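Local coordinates for protein mRNA export factor (Human herpesvirus 1, PDB 4YXP) that regulates viral gene expression, inhibiting cellular splicing and mediating nuclear export of intronless viral mRNAs, this chain being its folded, zinc-binding, dimer-forming C-terminal domain, at residues L16-I19 / S20-A24; L235-I238 / L239-R243. One frame throughout, in Å; residues are numbered along the deposited sequence.

Interaction 1 (L16-I19 / S20-A24); sequences LRSI and SERAA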
loop_
_atom_site.group_PDB
_atom_site.type_symbol
_atom_site.label_atom_id
_atom_site.label_comp_id
_atom_site.label_asym_id
_atom_site.label_seq_id
_atom_site.Cartn_x
_atom_site.Cartn_y
_atom_site.Cartn_z
ATOM N N LEU B 16 -10.677 7.052 23.479
ATOM C CA LEU B 16 -10.980 7.523 22.133
ATOM C C LEU B 16 -11.505 8.960 22.120
ATOM O O LEU B 16 -11.111 9.759 21.270
ATOM C CB LEU B 16 -11.997 6.591 21.462
ATOM C CG LEU B 16 -11.514 5.164 21.186
ATOM C CD1 LEU B 16 -12.650 4.313 20.640
ATOM C CD2 LEU B 16 -10.336 5.148 20.223
ATOM N N ARG B 17 -12.388 9.298 23.055
ATOM C CA ARG B 17 -12.969 10.638 23.084
ATOM C C ARG B 17 -11.963 11.695 23.540
ATOM O O ARG B 17 -12.082 12.864 23.171
ATOM C CB ARG B 17 -14.201 10.674 23.991
ATOM C CG ARG B 17 -15.468 10.126 23.343
ATOM C CD ARG B 17 -16.716 10.589 24.085
ATOM N NE ARG B 17 -17.886 9.774 23.760
ATOM C CZ ARG B 17 -19.089 9.934 24.306
ATOM N NH1 ARG B 17 -19.294 10.883 25.210
ATOM N NH2 ARG B 17 -20.089 9.141 23.948
ATOM N N SER B 18 -10.974 11.291 24.331
ATOM C CA SER B 18 -9.991 12.233 24.863
ATOM C C SER B 18 -9.015 12.732 23.791
ATOM O O SER B 18 -8.253 13.668 24.033
ATOM C CB SER B 18 -9.206 11.594 26.010
ATOM O OG SER B 18 -8.229 10.690 25.521
ATOM N N ILE B 19 -9.036 12.108 22.617
ATOM C CA ILE B 19 -8.171 12.522 21.514
ATOM C C ILE B 19 -8.390 13.997 21.196
ATOM O O ILE B 19 -7.451 14.710 20.834
ATOM C CB ILE B 19 -8.411 11.643 20.264
ATOM C CG1 ILE B 19 -7.785 10.260 20.472
ATOM C CG2 ILE B 19 -7.848 12.313 19.000
ATOM C CD1 ILE B 19 -8.009 9.286 19.325
ATOM N N SER B 20 -9.632 14.447 21.331
ATOM C CA SER B 20 -9.994 15.829 21.035
ATOM C C SER B 20 -9.316 16.808 21.989
ATOM O O SER B 20 -8.954 17.918 21.600
ATOM C CB SER B 20 -11.512 16.002 21.114
ATOM O OG SER B 20 -11.978 15.796 22.436
ATOM N N GLU B 21 -9.145 16.388 23.237
ATOM C CA GLU B 21 -8.589 17.251 24.274
ATOM C C GLU B 21 -7.150 17.668 23.971
ATOM O O GLU B 21 -6.685 18.704 24.448
ATOM C CB GLU B 21 -8.649 16.543 25.629
ATOM C CG GLU B 21 -10.057 16.169 26.070
ATOM C CD GLU B 21 -10.071 15.249 27.277
ATOM O OE1 GLU B 21 -8.999 15.041 27.885
ATOM O OE2 GLU B 21 -11.155 14.727 27.613
ATOM N N ARG B 22 -6.449 16.864 23.175
ATOM C CA ARG B 22 -5.039 17.112 22.887
ATOM C C ARG B 22 -4.795 17.497 21.429
ATOM O O ARG B 22 -3.692 17.907 21.068
ATOM C CB ARG B 22 -4.205 15.875 23.229
ATOM C CG ARG B 22 -4.288 15.445 24.687
ATOM C CD ARG B 22 -3.456 14.195 24.940
ATOM N NE ARG B 22 -3.813 13.111 24.027
ATOM C CZ ARG B 22 -4.791 12.234 24.240
ATOM N NH1 ARG B 22 -5.528 12.298 25.344
ATOM N NH2 ARG B 22 -5.035 11.288 23.344
ATOM N N ALA B 23 -5.818 17.363 20.591
ATOM C CA ALA B 23 -5.666 17.629 19.166
ATOM C C ALA B 23 -5.738 19.126 18.876
ATOM O O ALA B 23 -6.697 19.801 19.249
ATOM C CB ALA B 23 -6.726 16.884 18.372
ATOM N N ALA B 24 -4.710 19.638 18.207
ATOM C CA ALA B 24 -4.654 21.047 17.842
ATOM C C ALA B 24 -3.624 21.260 16.737
ATOM O O ALA B 24 -2.639 20.527 16.644
ATOM C CB ALA B 24 -4.318 21.901 19.054
#
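Two groups of Ser20 converge on the carbonyl oxygen of Arg17: the hydroxyl OG donates to Arg17 O at 3.0 Å, nearly along the C=O axis, and the backbone N of Ser20 adds a weak bond to Arg17 O at 3.4 Å. The hydroxyl can fold back because it sits between its own backbone N and carbonyl carbon (chi1 65°); serine suits this place as a short side chain whose hydroxyl can reach back to a carbonyl three residues earlier. One residue on, Glu21 N bonds to Ser18 O at 3.0 Å, while the extended Glu21 side chain lies alongside CA and CB of Ser18. Arg22 bends at chi3 (-54°) and brings its guanidinium back over the turn, where NH1 reaches Ser18 OG at 3.1 Å, with the hydroxyl at the edge and in the guanidinium plane. Ser18 O lies over one face of the same group. Ser18 OG also bonds to Val15 O, and Arg22 NE forms a salt bridge with Glu237 of the second subunit. Ile19 CG1 lies beside Arg22 NH2, while the side chain packs on Leu274 and on Ile188 of the second subunit. Held from within its own chain by the serine hydroxyl, the arginine is thus presented to a carboxylate across the dimer interface, an arrangement consistent with the intertwined dimer.

Interaction 2 (L235-I238 / L239-R243); sequences LIEI and LDTHR. With ZN (zinc ion), chain D.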
loop_
_atom_site.group_PDB
_atom_site.type_symbol
_atom_site.label_atom_id
_atom_site.label_comp_id
_atom_site.label_asym_id
_atom_site.label_seq_id
_atom_site.Cartn_x
_atom_site.Cartn_y
_atom_site.Cartn_z
ATOM N N LEU B 235 4.138 -7.050 -15.903
ATOM C CA LEU B 235 2.915 -6.653 -15.220
ATOM C C LEU B 235 2.234 -5.500 -15.946
ATOM O O LEU B 235 1.008 -5.430 -15.983
ATOM C CB LEU B 235 3.213 -6.282 -13.768
ATOM C CG LEU B 235 3.564 -7.473 -12.869
ATOM C CD1 LEU B 235 3.929 -7.002 -11.474
ATOM C CD2 LEU B 235 2.420 -8.487 -12.797
ATOM N N ILE B 236 3.016 -4.610 -16.542
ATOM C CA ILE B 236 2.440 -3.581 -17.402
ATOM C C ILE B 236 1.715 -4.246 -18.574
ATOM O O ILE B 236 0.672 -3.767 -19.014
ATOM C CB ILE B 236 3.510 -2.594 -17.901
ATOM C CG1 ILE B 236 4.005 -1.730 -16.740
ATOM C CG2 ILE B 236 2.952 -1.705 -19.022
ATOM C CD1 ILE B 236 5.190 -0.851 -17.086
ATOM N N GLU B 237 2.270 -5.344 -19.081
ATOM C CA GLU B 237 1.691 -6.005 -20.245
ATOM C C GLU B 237 0.319 -6.604 -19.938
ATOM O O GLU B 237 -0.616 -6.427 -20.715
ATOM C CB GLU B 237 2.620 -7.103 -20.778
ATOM C CG GLU B 237 2.048 -7.820 -22.001
ATOM C CD GLU B 237 3.053 -8.721 -22.695
ATOM O OE1 GLU B 237 3.907 -9.317 -22.006
ATOM O OE2 GLU B 237 2.984 -8.833 -23.938
ATOM N N ILE B 238 0.191 -7.311 -18.818
ATOM C CA ILE B 238 -1.061 -8.008 -18.536
ATOM C C ILE B 238 -2.151 -7.002 -18.170
ATOM O O ILE B 238 -3.331 -7.256 -18.400
ATOM C CB ILE B 238 -0.890 -9.080 -17.434
ATOM C CG1 ILE B 238 -0.508 -8.459 -16.088
ATOM C CG2 ILE B 238 0.142 -10.110 -17.864
ATOM C CD1 ILE B 238 -0.569 -9.446 -14.933
ATOM N N LEU B 239 -1.758 -5.859 -17.613
ATOM C CA LEU B 239 -2.711 -4.786 -17.349
ATOM C C LEU B 239 -3.282 -4.270 -18.668
ATOM O O LEU B 239 -4.411 -3.776 -18.721
ATOM C CB LEU B 239 -2.048 -3.651 -16.560
ATOM C CG LEU B 239 -1.878 -3.904 -15.057
ATOM C CD1 LEU B 239 -0.904 -2.922 -14.424
ATOM C CD2 LEU B 239 -3.227 -3.828 -14.351
ATOM N N ASP B 240 -2.507 -4.409 -19.740
ATOM C CA ASP B 240 -2.953 -3.995 -21.067
ATOM C C ASP B 240 -3.813 -5.058 -21.750
ATOM O O ASP B 240 -4.875 -4.749 -22.297
ATOM C CB ASP B 240 -1.748 -3.668 -21.954
ATOM C CG ASP B 240 -2.155 -3.168 -23.335
ATOM O OD1 ASP B 240 -3.048 -2.297 -23.415
ATOM O OD2 ASP B 240 -1.584 -3.649 -24.338
ATOM N N THR B 241 -3.356 -6.308 -21.708
ATOM C CA THR B 241 -3.916 -7.365 -22.554
ATOM C C THR B 241 -5.107 -8.123 -21.958
ATOM O O THR B 241 -5.864 -8.761 -22.692
ATOM C CB THR B 241 -2.840 -8.408 -22.900
ATOM O OG1 THR B 241 -2.369 -9.023 -21.697
ATOM C CG2 THR B 241 -1.673 -7.755 -23.632
ATOM N N HIS B 242 -5.267 -8.074 -20.639
ATOM C CA HIS B 242 -6.329 -8.828 -19.976
ATOM C C HIS B 242 -7.713 -8.416 -20.488
ATOM O O HIS B 242 -8.617 -9.248 -20.592
ATOM C CB HIS B 242 -6.247 -8.639 -18.458
ATOM C CG HIS B 242 -7.447 -9.144 -17.716
ATOM N ND1 HIS B 242 -7.795 -10.480 -17.682
ATOM C CD2 HIS B 242 -8.377 -8.497 -16.976
ATOM C CE1 HIS B 242 -8.889 -10.628 -16.960
ATOM N NE2 HIS B 242 -9.266 -9.440 -16.520
ATOM N N ARG B 243 -7.868 -7.140 -20.823
ATOM C CA ARG B 243 -9.157 -6.618 -21.278
ATOM C C ARG B 243 -9.631 -7.287 -22.573
ATOM O O ARG B 243 -10.816 -7.209 -22.918
ATOM C CB ARG B 243 -9.075 -5.100 -21.473
ATOM C CG ARG B 243 -8.120 -4.650 -22.574
ATOM C CD ARG B 243 -7.782 -3.169 -22.446
ATOM N NE ARG B 243 -6.980 -2.884 -21.256
ATOM C CZ ARG B 243 -6.777 -1.668 -20.754
ATOM N NH1 ARG B 243 -7.318 -0.601 -21.327
ATOM N NH2 ARG B 243 -6.026 -1.515 -19.671
HETATM ZN ZN ZN D . -11.111 -8.867 -15.821
#
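Residues 235-241 lie on helix 230-241, part of the CHC2-type zinc finger, with Leu239 N bonded to Leu235 O at 3.2 Å and His242 N to Ile238 O at 3.1 Å. Glu237 O takes several donors: Thr241 N and Asp240 N both bond to it at 2.9 Å, and Thr241 OG1 adds a weak bond. Threonine fits here because its hydroxyl folds back on the helix while CG2 meets Glu237 CG. Asp240 forms a salt bridge with Arg34 of the second subunit, whereas branched Ile238 and Leu239 fill the interior, both against Phe160. Arg243 curls back so that NH2 bonds to Leu239 O at 2.9 Å, the oxygen lying at the edge of the guanidinium and in its plane; NH2 also bonds to Ser35 of the second subunit. The imidazole of His242, its CG anti to the backbone N (chi1 168°), extends to the metal site completed by Cys163, Cys246 and Cys251. Glu245 takes the hydrogen bond from ND1; with the metal, this bond would help hold the ring's rotation, and may strengthen it as a ligand, and His242 NE2 binds the zinc ion at 2.0 Å.

How the interactions relate
Within one chain the two contacts are separate, their centres 47 Å apart and their nearest atoms about 36 Å, but the intertwined dimer brings interaction 1 of one chain against interaction 2 of the other. Arg22 of interaction 1 and Glu237 of interaction 2 join the chains, and the bridge forms in both directions. Ile188 extends the link: Ile19 of interaction 1 packs on Ile188 of the second subunit, and Ile238 of interaction 2 packs on Ile188 of its own chain. Interaction 2 holds a zinc ligand, whereas interaction 1 lies away from the metal site; the N-terminal segment of one chain meets the other's helix 230-241 at Glu237, on the helix that leads to the zinc ligand His242.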